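Local coordinates for protein serine protease inhibitor 4, isoform B (Drosophila melanogaster, PDB 4P0F) that probably inhibits serine and cysteine endopeptidases in the manner of the serpin family, and is captured here in its cleaved form, at residues N145-D150 against A168-G173; S231-L236 against Q257-L262; E327-A332 against Y362-Q367. One frame throughout, in Å; residues are numbered along the deposited sequence.

Three contacts follow one another along the chain without nesting or crossing. Interaction 1 comes first, bringing strand 161-174 back against the loop that follows helix 129-143, with 17 residues between its segments. Interaction 2 closes a loop of 20 residues, joining strand 230-237 to the segment that carries helix 255-260. Interaction 3 spans 29 residues and sets strand 328-341 against strand 360-366. That last contact ties the other two together: strand 328-341 lies beside strand 161-174, while strand 360-366 lies beside strand 230-237. The series illustrates how layers of a serpin, from surface loop through two sheets to a covering helix, are joined by successive closures along the chain.

Interaction 1 (N145-D150 against A168-G173); sequences NHLIKD and AIHFKG
A small surface contact places Asn145 and Leu147, in the loop that follows helix 129-143, against the imidazole of His170 on strand 161-174. It buries only 116 Å² in all, and His170 supplies nearly half of that. Asn145 brings its CB to the ring obliquely, with Asn145 CB 3.6 Å from His170 NE2. Leu147 comes from another direction: its methyl CD1 sits at the ring edge, near the ring plane, 4.2 Å from His170 CD2, and the two side chains cross at about a right angle. A trans first torsion at His170 (chi1 179°) swings the imidazole out from the strand toward the loop. Asn145 and His146 both adopt left-handed backbone conformations, turning the chain just after the helix.

In serpin terms this is the segment linking helix F to sheet A, lying over the strands that the inserted reactive-centre loop joins after cleavage. That inserted strand, 328-341, provides the polar partner for the contact: Glu330 OE2 is hydrogen-bonded both to Asn145 ND2 and to His170 NE2. One carboxylate oxygen therefore joins the loop to strand 161-174, and its negative charge would tend to favour a protonated imidazole. With an alanine in place of His170, Glu330 OE2 would probably lose one of its two described hydrogen bonds, and Asn145 CB and Leu147 CD1 the ring they pack against.

Leu147 also touches Glu330, Ala332 and Phe321, which carries the packing from His170 across the inserted strand to strand 311-324. Further along the loop, Lys319 NZ on that strand is hydrogen-bonded to the carbonyl oxygens of Lys149 and Asp150.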
ATOM      1  N   ASN A 145     -11.603   1.878  -9.768  1.00 22.29           N
ATOM      2  CA  ASN A 145     -12.978   1.369  -9.885  1.00 24.49           C
ATOM      3  C   ASN A 145     -13.888   2.098  -8.904  1.00 27.74           C
ATOM      4  O   ASN A 145     -14.782   1.510  -8.300  1.00 25.26           O
ATOM      5  CB  ASN A 145     -13.018  -0.147  -9.646  1.00 25.83           C
ATOM      6  CG  ASN A 145     -14.305  -0.783 -10.143  1.00 30.66           C
ATOM      7  OD1 ASN A 145     -14.973  -0.245 -11.027  1.00 32.12           O
ATOM      8  ND2 ASN A 145     -14.661  -1.939  -9.575  1.00 31.72           N
ATOM      9  N   HIS A 146     -13.624   3.393  -8.755  1.00 24.26           N
ATOM     10  CA  HIS A 146     -14.356   4.285  -7.855  1.00 22.86           C
ATOM     11  C   HIS A 146     -14.301   3.900  -6.373  1.00 29.74           C
ATOM     12  O   HIS A 146     -15.138   4.343  -5.589  1.00 26.02           O
ATOM     13  CB  HIS A 146     -15.809   4.392  -8.308  1.00 31.66           C
ATOM     14  CG  HIS A 146     -15.957   4.913  -9.703  1.00 41.31           C
ATOM     15  ND1 HIS A 146     -15.985   6.259  -9.993  1.00 44.91           N
ATOM     16  CD2 HIS A 146     -16.068   4.270 -10.889  1.00 57.12           C
ATOM     17  CE1 HIS A 146     -16.115   6.424 -11.297  1.00 49.09           C
ATOM     18  NE2 HIS A 146     -16.169   5.232 -11.864  1.00 62.55           N
ATOM     19  N   LEU A 147     -13.301   3.118  -5.971  1.00 22.04           N
ATOM     20  CA  LEU A 147     -13.206   2.693  -4.579  1.00 21.69           C
ATOM     21  C   LEU A 147     -12.475   3.691  -3.687  1.00 24.02           C
ATOM     22  O   LEU A 147     -12.710   3.729  -2.482  1.00 24.85           O
ATOM     23  CB  LEU A 147     -12.515   1.335  -4.496  1.00 22.23           C
ATOM     24  CG  LEU A 147     -13.272   0.187  -5.160  1.00 21.73           C
ATOM     25  CD1 LEU A 147     -12.361  -1.036  -5.260  1.00 23.33           C
ATOM     26  CD2 LEU A 147     -14.538  -0.139  -4.390  1.00 26.21           C
ATOM     27  N   ILE A 148     -11.585   4.487  -4.275  1.00 21.28           N
ATOM     28  CA  ILE A 148     -10.853   5.497  -3.526  1.00 17.92           C
ATOM     29  C   ILE A 148     -11.369   6.866  -3.948  1.00 21.52           C
ATOM     30  O   ILE A 148     -11.093   7.323  -5.058  1.00 19.67           O
ATOM     31  CB  ILE A 148      -9.333   5.406  -3.760  1.00 18.43           C
ATOM     32  CG1 ILE A 148      -8.819   3.988  -3.453  1.00 18.31           C
ATOM     33  CG2 ILE A 148      -8.590   6.448  -2.931  1.00 19.70           C
ATOM     34  CD1 ILE A 148      -9.045   3.498  -2.030  1.00 17.37           C
ATOM     35  N   LYS A 149     -12.130   7.497  -3.057  1.00 25.93           N
ATOM     36  CA  LYS A 149     -12.769   8.781  -3.336  1.00 26.43           C
ATOM     37  C   LYS A 149     -12.175   9.881  -2.481  1.00 27.06           C
ATOM     38  O   LYS A 149     -11.697   9.627  -1.374  1.00 25.32           O
ATOM     39  CB  LYS A 149     -14.271   8.699  -3.079  1.00 22.58           C
ATOM     40  CG  LYS A 149     -14.972   7.582  -3.803  1.00 24.53           C
ATOM     41  CD  LYS A 149     -16.472   7.675  -3.572  1.00 35.23           C
ATOM     42  CE  LYS A 149     -17.253   6.714  -4.446  1.00 53.02           C
ATOM     43  NZ  LYS A 149     -18.718   6.935  -4.297  1.00 80.97           N
ATOM     44  N   ASP A 150     -12.226  11.106  -2.998  1.00 23.03           N
ATOM     45  CA  ASP A 150     -11.718  12.279  -2.297  1.00 22.72           C
ATOM     46  C   ASP A 150     -10.329  12.071  -1.706  1.00 23.21           C
ATOM     47  O   ASP A 150     -10.097  12.414  -0.545  1.00 24.65           O
ATOM     48  CB  ASP A 150     -12.677  12.690  -1.176  1.00 25.15           C
ATOM     49  CG  ASP A 150     -12.401  14.100  -0.649  1.00 67.17           C
ATOM     50  OD1 ASP A 150     -12.023  14.984  -1.451  1.00 65.51           O
ATOM     51  OD2 ASP A 150     -12.555  14.323   0.569  1.00 81.39           O
ATOM     52  N   ALA A 168      -1.826   5.276  -8.074  1.00 15.68           N
ATOM     53  CA  ALA A 168      -3.044   4.526  -7.774  1.00 15.67           C
ATOM     54  C   ALA A 168      -2.827   3.070  -8.145  1.00 17.18           C
ATOM     55  O   ALA A 168      -2.096   2.770  -9.085  1.00 18.30           O
ATOM     56  CB  ALA A 168      -4.235   5.102  -8.518  1.00 17.12           C
ATOM     57  N   ILE A 169      -3.440   2.170  -7.385  1.00 16.96           N
ATOM     58  CA  ILE A 169      -3.329   0.740  -7.649  1.00 18.04           C
ATOM     59  C   ILE A 169      -4.687   0.077  -7.441  1.00 16.88           C
ATOM     60  O   ILE A 169      -5.427   0.418  -6.520  1.00 18.57           O
ATOM     61  CB  ILE A 169      -2.237   0.094  -6.746  1.00 17.53           C
ATOM     62  CG1 ILE A 169      -2.147  -1.420  -6.964  1.00 19.07           C
ATOM     63  CG2 ILE A 169      -2.481   0.421  -5.277  1.00 18.89           C
ATOM     64  CD1 ILE A 169      -0.859  -2.031  -6.391  1.00 29.39           C
ATOM     65  N   HIS A 170      -5.025  -0.837  -8.346  1.00 17.82           N
ATOM     66  CA  HIS A 170      -6.283  -1.571  -8.264  1.00 16.15           C
ATOM     67  C   HIS A 170      -6.052  -3.037  -8.530  1.00 19.40           C
ATOM     68  O   HIS A 170      -5.381  -3.407  -9.489  1.00 18.51           O
ATOM     69  CB  HIS A 170      -7.301  -1.026  -9.255  1.00 18.44           C
ATOM     70  CG  HIS A 170      -8.609  -1.758  -9.225  1.00 22.65           C
ATOM     71  ND1 HIS A 170      -8.947  -2.710 -10.160  1.00 31.74           N
ATOM     72  CD2 HIS A 170      -9.642  -1.696  -8.352  1.00 24.29           C
ATOM     73  CE1 HIS A 170     -10.144  -3.200  -9.871  1.00 33.77           C
ATOM     74  NE2 HIS A 170     -10.587  -2.600  -8.783  1.00 22.98           N
ATOM     75  N   PHE A 171      -6.640  -3.862  -7.672  1.00 17.31           N
ATOM     76  CA  PHE A 171      -6.550  -5.311  -7.774  1.00 19.62           C
ATOM     77  C   PHE A 171      -7.934  -5.923  -7.713  1.00 19.97           C
ATOM     78  O   PHE A 171      -8.734  -5.578  -6.846  1.00 21.11           O
ATOM     79  CB  PHE A 171      -5.682  -5.865  -6.656  1.00 20.01           C
ATOM     80  CG  PHE A 171      -5.735  -7.358  -6.532  1.00 22.70           C
ATOM     81  CD1 PHE A 171      -5.105  -8.168  -7.455  1.00 36.76           C
ATOM     82  CD2 PHE A 171      -6.419  -7.945  -5.485  1.00 21.43           C
ATOM     83  CE1 PHE A 171      -5.157  -9.551  -7.336  1.00 43.49           C
ATOM     84  CE2 PHE A 171      -6.471  -9.329  -5.358  1.00 23.08           C
ATOM     85  CZ  PHE A 171      -5.839 -10.126  -6.285  1.00 30.12           C
ATOM     86  N   LYS A 172      -8.207  -6.832  -8.638  1.00 19.15           N
ATOM     87  CA  LYS A 172      -9.402  -7.662  -8.561  1.00 22.23           C
ATOM     88  C   LYS A 172      -9.039  -9.061  -9.022  1.00 25.71           C
ATOM     89  O   LYS A 172      -8.700  -9.274 -10.183  1.00 24.28           O
ATOM     90  CB  LYS A 172     -10.541  -7.092  -9.401  1.00 27.47           C
ATOM     91  CG  LYS A 172     -11.773  -8.006  -9.438  1.00 35.37           C
ATOM     92  CD  LYS A 172     -12.993  -7.341  -8.836  1.00 57.28           C
ATOM     93  CE  LYS A 172     -14.245  -8.173  -9.068  1.00 70.01           C
ATOM     94  NZ  LYS A 172     -15.469  -7.477  -8.588  1.00 82.34           N
ATOM     95  N   GLY A 173      -9.101 -10.011  -8.098  1.00 21.77           N
ATOM     96  CA  GLY A 173      -8.714 -11.372  -8.387  1.00 23.09           C
ATOM     97  C   GLY A 173      -9.807 -12.339  -7.986  1.00 23.83           C
ATOM     98  O   GLY A 173     -10.577 -12.062  -7.070  1.00 23.42           O
TER

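Interaction 2 (S231-L236 against Q257-L262); sequences SMLIVL and QITQSL
Leu233 and Ile258 give up most of the surface in this contact, 65 and 40 Å² of a total of 160 Å², with Val235 next at 20 Å². Leu233 projects from its strand toward the helical segment, and its two methyls take different partners. CD2 is shared between two consecutive residues: Leu233 CD2 lies 4.2 Å from Ile258 CG2 and 4.3 Å from Thr259 CG2. The other branch reaches the residue following the turn, with Leu233 CD1 4.4 Å from Leu262 CD1. Having CG anti to the backbone N (chi1 174°) extends the leucine fork away from the strand and into this group of methyls.

Ile258 meets the strand with its CG2 branch. The same methyl faces Val235, two residues along from Leu233 and on the same side of the strand, although there Val235 CG2 and Ile258 CG2 are 4.8 Å apart, a looser approach. Thr259 offers its methyl, while its hydroxyl makes weak hydrogen bonds to the backbone oxygens of Leu255 and Ser256. Ser261 OG likewise donates to Gln257 O at 2.8 Å, with a C=O...donor angle of 150°. Both hydroxyls thus find backbone acceptors within or next to their own segment, and no hydrogen bond crosses to the strand.

Such a layer of branched aliphatic side chains is the familiar way for a helix to cover a sheet, and in the serpin fold the pair probably corresponds to helix H on sheet B. Strand 230-237 runs between strands 218-224 and 360-366, antiparallel to both. Glu222 of the former is touched by Leu233, Thr259 and Leu262, while Ile258 continues onto Leu250 and Thr253, and Leu262 reaches Arg209 and Ala211 on strand 197-213.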
ATOM      1  N   SER A 231      -1.144 -13.987  -4.553  1.00 18.55           N
ATOM      2  CA  SER A 231      -1.826 -14.738  -3.505  1.00 17.21           C
ATOM      3  C   SER A 231      -2.040 -13.862  -2.272  1.00 20.96           C
ATOM      4  O   SER A 231      -1.381 -12.828  -2.100  1.00 19.47           O
ATOM      5  CB  SER A 231      -1.046 -16.005  -3.126  1.00 22.42           C
ATOM      6  OG  SER A 231       0.150 -15.708  -2.423  1.00 27.55           O
ATOM      7  N   MET A 232      -2.979 -14.291  -1.429  1.00 14.98           N
ATOM      8  CA  MET A 232      -3.217 -13.667  -0.136  1.00 13.68           C
ATOM      9  C   MET A 232      -2.597 -14.529   0.939  1.00 16.52           C
ATOM     10  O   MET A 232      -3.021 -15.658   1.174  1.00 17.78           O
ATOM     11  CB  MET A 232      -4.714 -13.485   0.149  1.00 15.55           C
ATOM     12  CG  MET A 232      -4.984 -12.818   1.502  1.00 19.94           C
ATOM     13  SD  MET A 232      -6.729 -12.481   1.853  1.00 31.10           S
ATOM     14  CE  MET A 232      -7.101 -11.259   0.639  1.00 30.44           C
ATOM     15  N   LEU A 233      -1.600 -13.964   1.596  1.00 13.80           N
ATOM     16  CA  LEU A 233      -0.932 -14.593   2.718  1.00 13.23           C
ATOM     17  C   LEU A 233      -1.615 -14.166   3.995  1.00 14.89           C
ATOM     18  O   LEU A 233      -1.805 -12.976   4.218  1.00 17.14           O
ATOM     19  CB  LEU A 233       0.541 -14.185   2.751  1.00 15.53           C
ATOM     20  CG  LEU A 233       1.353 -14.659   3.957  1.00 16.58           C
ATOM     21  CD1 LEU A 233       1.609 -16.155   3.877  1.00 17.04           C
ATOM     22  CD2 LEU A 233       2.651 -13.866   4.022  1.00 17.92           C
ATOM     23  N   ILE A 234      -2.015 -15.141   4.806  1.00 15.70           N
ATOM     24  CA  ILE A 234      -2.610 -14.874   6.113  1.00 15.02           C
ATOM     25  C   ILE A 234      -1.655 -15.394   7.175  1.00 17.22           C
ATOM     26  O   ILE A 234      -1.234 -16.542   7.098  1.00 17.93           O
ATOM     27  CB  ILE A 234      -3.984 -15.565   6.267  1.00 17.12           C
ATOM     28  CG1 ILE A 234      -4.927 -15.128   5.142  1.00 28.35           C
ATOM     29  CG2 ILE A 234      -4.601 -15.241   7.612  1.00 19.57           C
ATOM     30  CD1 ILE A 234      -6.088 -16.058   4.930  1.00 51.17           C
ATOM     31  N   VAL A 235      -1.300 -14.552   8.143  1.00 16.12           N
ATOM     32  CA  VAL A 235      -0.468 -14.985   9.260  1.00 16.29           C
ATOM     33  C   VAL A 235      -1.289 -14.836  10.525  1.00 17.24           C
ATOM     34  O   VAL A 235      -1.704 -13.746  10.898  1.00 16.72           O
ATOM     35  CB  VAL A 235       0.842 -14.192   9.363  1.00 19.78           C
ATOM     36  CG1 VAL A 235       1.785 -14.889  10.324  1.00 19.22           C
ATOM     37  CG2 VAL A 235       1.481 -14.054   7.990  1.00 20.49           C
ATOM     38  N   LEU A 236      -1.521 -15.974  11.166  1.00 15.43           N
ATOM     39  CA  LEU A 236      -2.465 -16.120  12.259  1.00 16.14           C
ATOM     40  C   LEU A 236      -1.733 -16.466  13.558  1.00 19.97           C
ATOM     41  O   LEU A 236      -1.122 -17.534  13.653  1.00 20.42           O
ATOM     42  CB  LEU A 236      -3.468 -17.223  11.916  1.00 17.03           C
ATOM     43  CG  LEU A 236      -4.583 -17.499  12.906  1.00 16.94           C
ATOM     44  CD1 LEU A 236      -5.534 -16.320  13.016  1.00 18.77           C
ATOM     45  CD2 LEU A 236      -5.343 -18.768  12.472  1.00 21.08           C
ATOM     46  N   GLN A 257      11.362 -15.229   4.007  1.00 18.26           N
ATOM     47  CA  GLN A 257      11.571 -16.400   4.846  1.00 20.16           C
ATOM     48  C   GLN A 257      10.238 -17.049   5.210  1.00 22.62           C
ATOM     49  O   GLN A 257      10.132 -18.280   5.226  1.00 22.69           O
ATOM     50  CB  GLN A 257      12.358 -16.033   6.095  1.00 17.59           C
ATOM     51  CG  GLN A 257      13.843 -15.907   5.809  1.00 27.42           C
ATOM     52  CD  GLN A 257      14.675 -15.867   7.061  1.00 39.74           C
ATOM     53  OE1 GLN A 257      14.618 -16.783   7.884  1.00 30.91           O
ATOM     54  NE2 GLN A 257      15.452 -14.803   7.221  1.00 34.64           N
ATOM     55  N   ILE A 258       9.224 -16.232   5.485  1.00 18.43           N
ATOM     56  CA  ILE A 258       7.883 -16.754   5.766  1.00 18.17           C
ATOM     57  C   ILE A 258       7.328 -17.519   4.559  1.00 19.00           C
ATOM     58  O   ILE A 258       6.912 -18.667   4.703  1.00 19.96           O
ATOM     59  CB  ILE A 258       6.921 -15.627   6.189  1.00 16.33           C
ATOM     60  CG1 ILE A 258       7.332 -15.087   7.556  1.00 19.04           C
ATOM     61  CG2 ILE A 258       5.468 -16.122   6.252  1.00 19.00           C
ATOM     62  CD1 ILE A 258       6.631 -13.810   7.961  1.00 20.11           C
ATOM     63  N   THR A 259       7.338 -16.936   3.365  1.00 18.48           N
ATOM     64  CA  THR A 259       6.732 -17.641   2.236  1.00 21.19           C
ATOM     65  C   THR A 259       7.561 -18.851   1.801  1.00 23.57           C
ATOM     66  O   THR A 259       7.016 -19.822   1.277  1.00 22.60           O
ATOM     67  CB  THR A 259       6.512 -16.733   1.019  1.00 18.10           C
ATOM     68  OG1 THR A 259       7.767 -16.279   0.517  1.00 19.84           O
ATOM     69  CG2 THR A 259       5.625 -15.557   1.375  1.00 20.75           C
ATOM     70  N   GLN A 260       8.868 -18.832   2.037  1.00 19.89           N
ATOM     71  CA  GLN A 260       9.672 -19.990   1.681  1.00 22.11           C
ATOM     72  C   GLN A 260       9.411 -21.172   2.633  1.00 19.71           C
ATOM     73  O   GLN A 260       9.749 -22.304   2.319  1.00 26.03           O
ATOM     74  CB  GLN A 260      11.149 -19.615   1.642  1.00 27.55           C
ATOM     75  CG  GLN A 260      11.515 -18.906   0.349  1.00 39.12           C
ATOM     76  CD  GLN A 260      12.994 -18.623   0.230  1.00 54.04           C
ATOM     77  OE1 GLN A 260      13.823 -19.533   0.269  1.00 70.74           O
ATOM     78  NE2 GLN A 260      13.334 -17.353   0.083  1.00 40.96           N
ATOM     79  N   SER A 261       8.770 -20.911   3.769  1.00 19.49           N
ATOM     80  CA  SER A 261       8.443 -21.974   4.728  1.00 18.39           C
ATOM     81  C   SER A 261       7.191 -22.755   4.330  1.00 23.16           C
ATOM     82  O   SER A 261       6.940 -23.827   4.850  1.00 21.73           O
ATOM     83  CB  SER A 261       8.229 -21.382   6.122  1.00 23.98           C
ATOM     84  OG  SER A 261       9.382 -20.671   6.544  1.00 34.41           O
ATOM     85  N   LEU A 262       6.405 -22.192   3.427  1.00 21.65           N
ATOM     86  CA  LEU A 262       5.129 -22.791   3.027  1.00 21.65           C
ATOM     87  C   LEU A 262       5.288 -24.064   2.221  1.00 26.01           C
ATOM     88  O   LEU A 262       6.180 -24.166   1.382  1.00 24.91           O
ATOM     89  CB  LEU A 262       4.338 -21.783   2.204  1.00 17.69           C
ATOM     90  CG  LEU A 262       4.045 -20.428   2.829  1.00 20.07           C
ATOM     91  CD1 LEU A 262       3.460 -19.494   1.769  1.00 20.46           C
ATOM     92  CD2 LEU A 262       3.107 -20.579   4.007  1.00 29.52           C
TER

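Interaction 3 (E327-A332 against Y362-Q367); sequences EGTEAA and YVLVHQ
Leu364 lays one methyl, CD1, against Ala331 and Thr329 of strand 328-341. The closer is Ala331, with Leu364 CD1 4.1 Å from Ala331 CB; on the other residue, Leu364 CD1 lies 4.3 Å from Thr329 CG2. Thr329 and Ala331 alternate with Glu330 along an extended strand, so both direct their CB atoms at the leucine while the glutamate between them points away. The reach of Leu364 comes from a stretched side chain: CD1 is anti to CA (chi2 -176°), the most extended position for that methyl. Even so, the backbones stay well apart, with Leu364 CA 9.3 Å from Ala331 CA. The gap is spanned by side chains, as between the two layers of a sandwich, and the segments bury only 87 Å² between them.

Cleaved serpins carry their reactive-centre loop as an added strand of sheet A, and strand 328-341 occupies that place here, between strands 161-174 and 311-324. Its first residues, Gly328 to Ala332, form the hinge at which insertion begins, a sequence rich in small side chains in inhibitory serpins. The contact with Leu364 joins this hinge to sheet B beneath it.

Neighbouring side chains extend the layer. Met232, of strand 230-237, touches both Thr329 and Leu364, and Phe373 touches both Ala331 and Leu364. The hydroxyl of Thr329 is hydrogen-bonded to Tyr225 OH, so this buried polar atom is satisfied, while the threonine methyl faces the leucine.

Across the segments themselves there is no hydrogen bond, charge or ring stack: methyl meets methyl. Such a contact makes little demand on direction, which may suit a hinge that joins the sheet only on insertion.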
ATOM      1  N   GLU A 327     -15.795 -15.206  -3.713  1.00 21.03           N
ATOM      2  CA  GLU A 327     -15.313 -15.243  -5.090  1.00 21.80           C
ATOM      3  C   GLU A 327     -13.838 -14.854  -5.219  1.00 20.76           C
ATOM      4  O   GLU A 327     -13.144 -15.323  -6.117  1.00 22.20           O
ATOM      5  CB  GLU A 327     -16.155 -14.310  -5.978  1.00 25.82           C
ATOM      6  CG  GLU A 327     -17.566 -14.808  -6.253  1.00 30.63           C
ATOM      7  CD  GLU A 327     -18.465 -14.837  -5.020  1.00 64.43           C
ATOM      8  OE1 GLU A 327     -18.414 -13.881  -4.214  1.00 51.40           O
ATOM      9  OE2 GLU A 327     -19.230 -15.817  -4.863  1.00 62.55           O
ATOM     10  N   GLY A 328     -13.377 -13.966  -4.347  1.00 19.28           N
ATOM     11  CA  GLY A 328     -12.024 -13.457  -4.444  1.00 18.40           C
ATOM     12  C   GLY A 328     -11.809 -12.230  -3.591  1.00 18.69           C
ATOM     13  O   GLY A 328     -12.361 -12.106  -2.500  1.00 18.52           O
ATOM     14  N   THR A 329     -11.012 -11.307  -4.117  1.00 18.42           N
ATOM     15  CA  THR A 329     -10.626 -10.107  -3.402  1.00 19.96           C
ATOM     16  C   THR A 329     -10.596  -8.940  -4.368  1.00 19.62           C
ATOM     17  O   THR A 329     -10.176  -9.090  -5.514  1.00 19.14           O
ATOM     18  CB  THR A 329      -9.235 -10.264  -2.753  1.00 19.78           C
ATOM     19  OG1 THR A 329      -9.284 -11.341  -1.817  1.00 19.46           O
ATOM     20  CG2 THR A 329      -8.801  -8.983  -2.039  1.00 17.27           C
ATOM     21  N   GLU A 330     -11.084  -7.797  -3.908  1.00 18.52           N
ATOM     22  CA  GLU A 330     -10.874  -6.548  -4.621  1.00 16.57           C
ATOM     23  C   GLU A 330     -10.230  -5.576  -3.660  1.00 19.29           C
ATOM     24  O   GLU A 330     -10.660  -5.445  -2.516  1.00 18.62           O
ATOM     25  CB  GLU A 330     -12.179  -5.974  -5.185  1.00 19.85           C
ATOM     26  CG  GLU A 330     -11.934  -4.718  -6.008  1.00 24.23           C
ATOM     27  CD  GLU A 330     -13.138  -4.238  -6.808  1.00 29.47           C
ATOM     28  OE1 GLU A 330     -14.264  -4.725  -6.569  1.00 30.70           O
ATOM     29  OE2 GLU A 330     -12.943  -3.362  -7.689  1.00 29.67           O
ATOM     30  N   ALA A 331      -9.174  -4.917  -4.125  1.00 19.25           N
ATOM     31  CA  ALA A 331      -8.443  -3.974  -3.298  1.00 17.26           C
ATOM     32  C   ALA A 331      -7.999  -2.805  -4.143  1.00 16.51           C
ATOM     33  O   ALA A 331      -7.794  -2.942  -5.344  1.00 19.36           O
ATOM     34  CB  ALA A 331      -7.243  -4.634  -2.650  1.00 19.69           C
ATOM     35  N   ALA A 332      -7.863  -1.650  -3.502  1.00 17.96           N
ATOM     36  CA  ALA A 332      -7.400  -0.464  -4.188  1.00 13.98           C
ATOM     37  C   ALA A 332      -6.718   0.450  -3.197  1.00 15.09           C
ATOM     38  O   ALA A 332      -7.001   0.411  -2.004  1.00 16.38           O
ATOM     39  CB  ALA A 332      -8.553   0.259  -4.867  1.00 20.33           C
ATOM     40  N   TYR A 362      -2.398  -9.893   7.149  1.00 14.79           N
ATOM     41  CA  TYR A 362      -2.474 -10.448   5.808  1.00 12.49           C
ATOM     42  C   TYR A 362      -1.684  -9.578   4.833  1.00 15.23           C
ATOM     43  O   TYR A 362      -1.465  -8.383   5.062  1.00 17.31           O
ATOM     44  CB  TYR A 362      -3.938 -10.593   5.350  1.00 15.79           C
ATOM     45  CG  TYR A 362      -4.679  -9.283   5.264  1.00 14.09           C
ATOM     46  CD1 TYR A 362      -4.585  -8.492   4.128  1.00 18.60           C
ATOM     47  CD2 TYR A 362      -5.436  -8.819   6.327  1.00 16.04           C
ATOM     48  CE1 TYR A 362      -5.242  -7.286   4.045  1.00 17.76           C
ATOM     49  CE2 TYR A 362      -6.098  -7.604   6.254  1.00 16.78           C
ATOM     50  CZ  TYR A 362      -5.994  -6.842   5.109  1.00 18.76           C
ATOM     51  OH  TYR A 362      -6.638  -5.628   5.031  1.00 20.41           O
ATOM     52  N   VAL A 363      -1.242 -10.211   3.757  1.00 13.52           N
ATOM     53  CA  VAL A 363      -0.455  -9.575   2.714  1.00 14.85           C
ATOM     54  C   VAL A 363      -0.918 -10.091   1.365  1.00 15.96           C
ATOM     55  O   VAL A 363      -1.087 -11.291   1.180  1.00 18.12           O
ATOM     56  CB  VAL A 363       1.050  -9.871   2.867  1.00 15.88           C
ATOM     57  CG1 VAL A 363       1.868  -8.967   1.930  1.00 15.96           C
ATOM     58  CG2 VAL A 363       1.492  -9.695   4.303  1.00 17.02           C
ATOM     59  N   LEU A 364      -1.160  -9.181   0.428  1.00 12.11           N
ATOM     60  CA  LEU A 364      -1.371  -9.559  -0.968  1.00 12.58           C
ATOM     61  C   LEU A 364      -0.009  -9.506  -1.647  1.00 16.81           C
ATOM     62  O   LEU A 364       0.591  -8.428  -1.779  1.00 16.32           O
ATOM     63  CB  LEU A 364      -2.371  -8.624  -1.662  1.00 16.19           C
ATOM     64  CG  LEU A 364      -3.806  -8.648  -1.131  1.00 30.26           C
ATOM     65  CD1 LEU A 364      -4.724  -7.753  -1.961  1.00 27.73           C
ATOM     66  CD2 LEU A 364      -4.346 -10.060  -1.129  1.00 31.46           C
ATOM     67  N   VAL A 365       0.490 -10.675  -2.031  1.00 18.23           N
ATOM     68  CA  VAL A 365       1.882 -10.830  -2.434  1.00 20.22           C
ATOM     69  C   VAL A 365       2.002 -11.345  -3.853  1.00 26.54           C
ATOM     70  O   VAL A 365       1.299 -12.272  -4.260  1.00 24.84           O
ATOM     71  CB  VAL A 365       2.644 -11.796  -1.489  1.00 31.89           C
ATOM     72  CG1 VAL A 365       2.745 -11.217  -0.109  1.00 43.54           C
ATOM     73  CG2 VAL A 365       1.965 -13.137  -1.413  1.00 33.26           C
ATOM     74  N   HIS A 366       2.894 -10.721  -4.612  1.00 21.39           N
ATOM     75  CA  HIS A 366       3.275 -11.229  -5.919  1.00 24.82           C
ATOM     76  C   HIS A 366       4.507 -12.103  -5.759  1.00 33.42           C
ATOM     77  O   HIS A 366       5.526 -11.665  -5.207  1.00 26.25           O
ATOM     78  CB  HIS A 366       3.543 -10.090  -6.902  1.00 35.53           C
ATOM     79  CG  HIS A 366       4.267 -10.523  -8.138  1.00 56.34           C
ATOM     80  ND1 HIS A 366       3.627 -10.749  -9.338  1.00 65.18           N
ATOM     81  CD2 HIS A 366       5.578 -10.782  -8.359  1.00 65.90           C
ATOM     82  CE1 HIS A 366       4.512 -11.123 -10.244  1.00 74.31           C
ATOM     83  NE2 HIS A 366       5.703 -11.152  -9.676  1.00 79.84           N
ATOM     84  N   GLN A 367       4.402 -13.341  -6.235  1.00 30.29           N
ATOM     85  CA  GLN A 367       5.484 -14.321  -6.147  1.00 35.15           C
ATOM     86  C   GLN A 367       6.048 -14.448  -4.731  1.00 33.94           C
ATOM     87  O   GLN A 367       5.331 -14.825  -3.801  1.00 34.58           O
ATOM     88  CB  GLN A 367       6.603 -13.959  -7.128  1.00 48.35           C
ATOM     89  CG  GLN A 367       6.201 -14.136  -8.589  1.00 74.79           C
ATOM     90  CD  GLN A 367       7.312 -13.776  -9.559  1.00 82.72           C
ATOM     91  OE1 GLN A 367       8.471 -13.634  -9.171  1.00 88.42           O
ATOM     92  NE2 GLN A 367       6.959 -13.624 -10.831  1.00 82.53           N
TER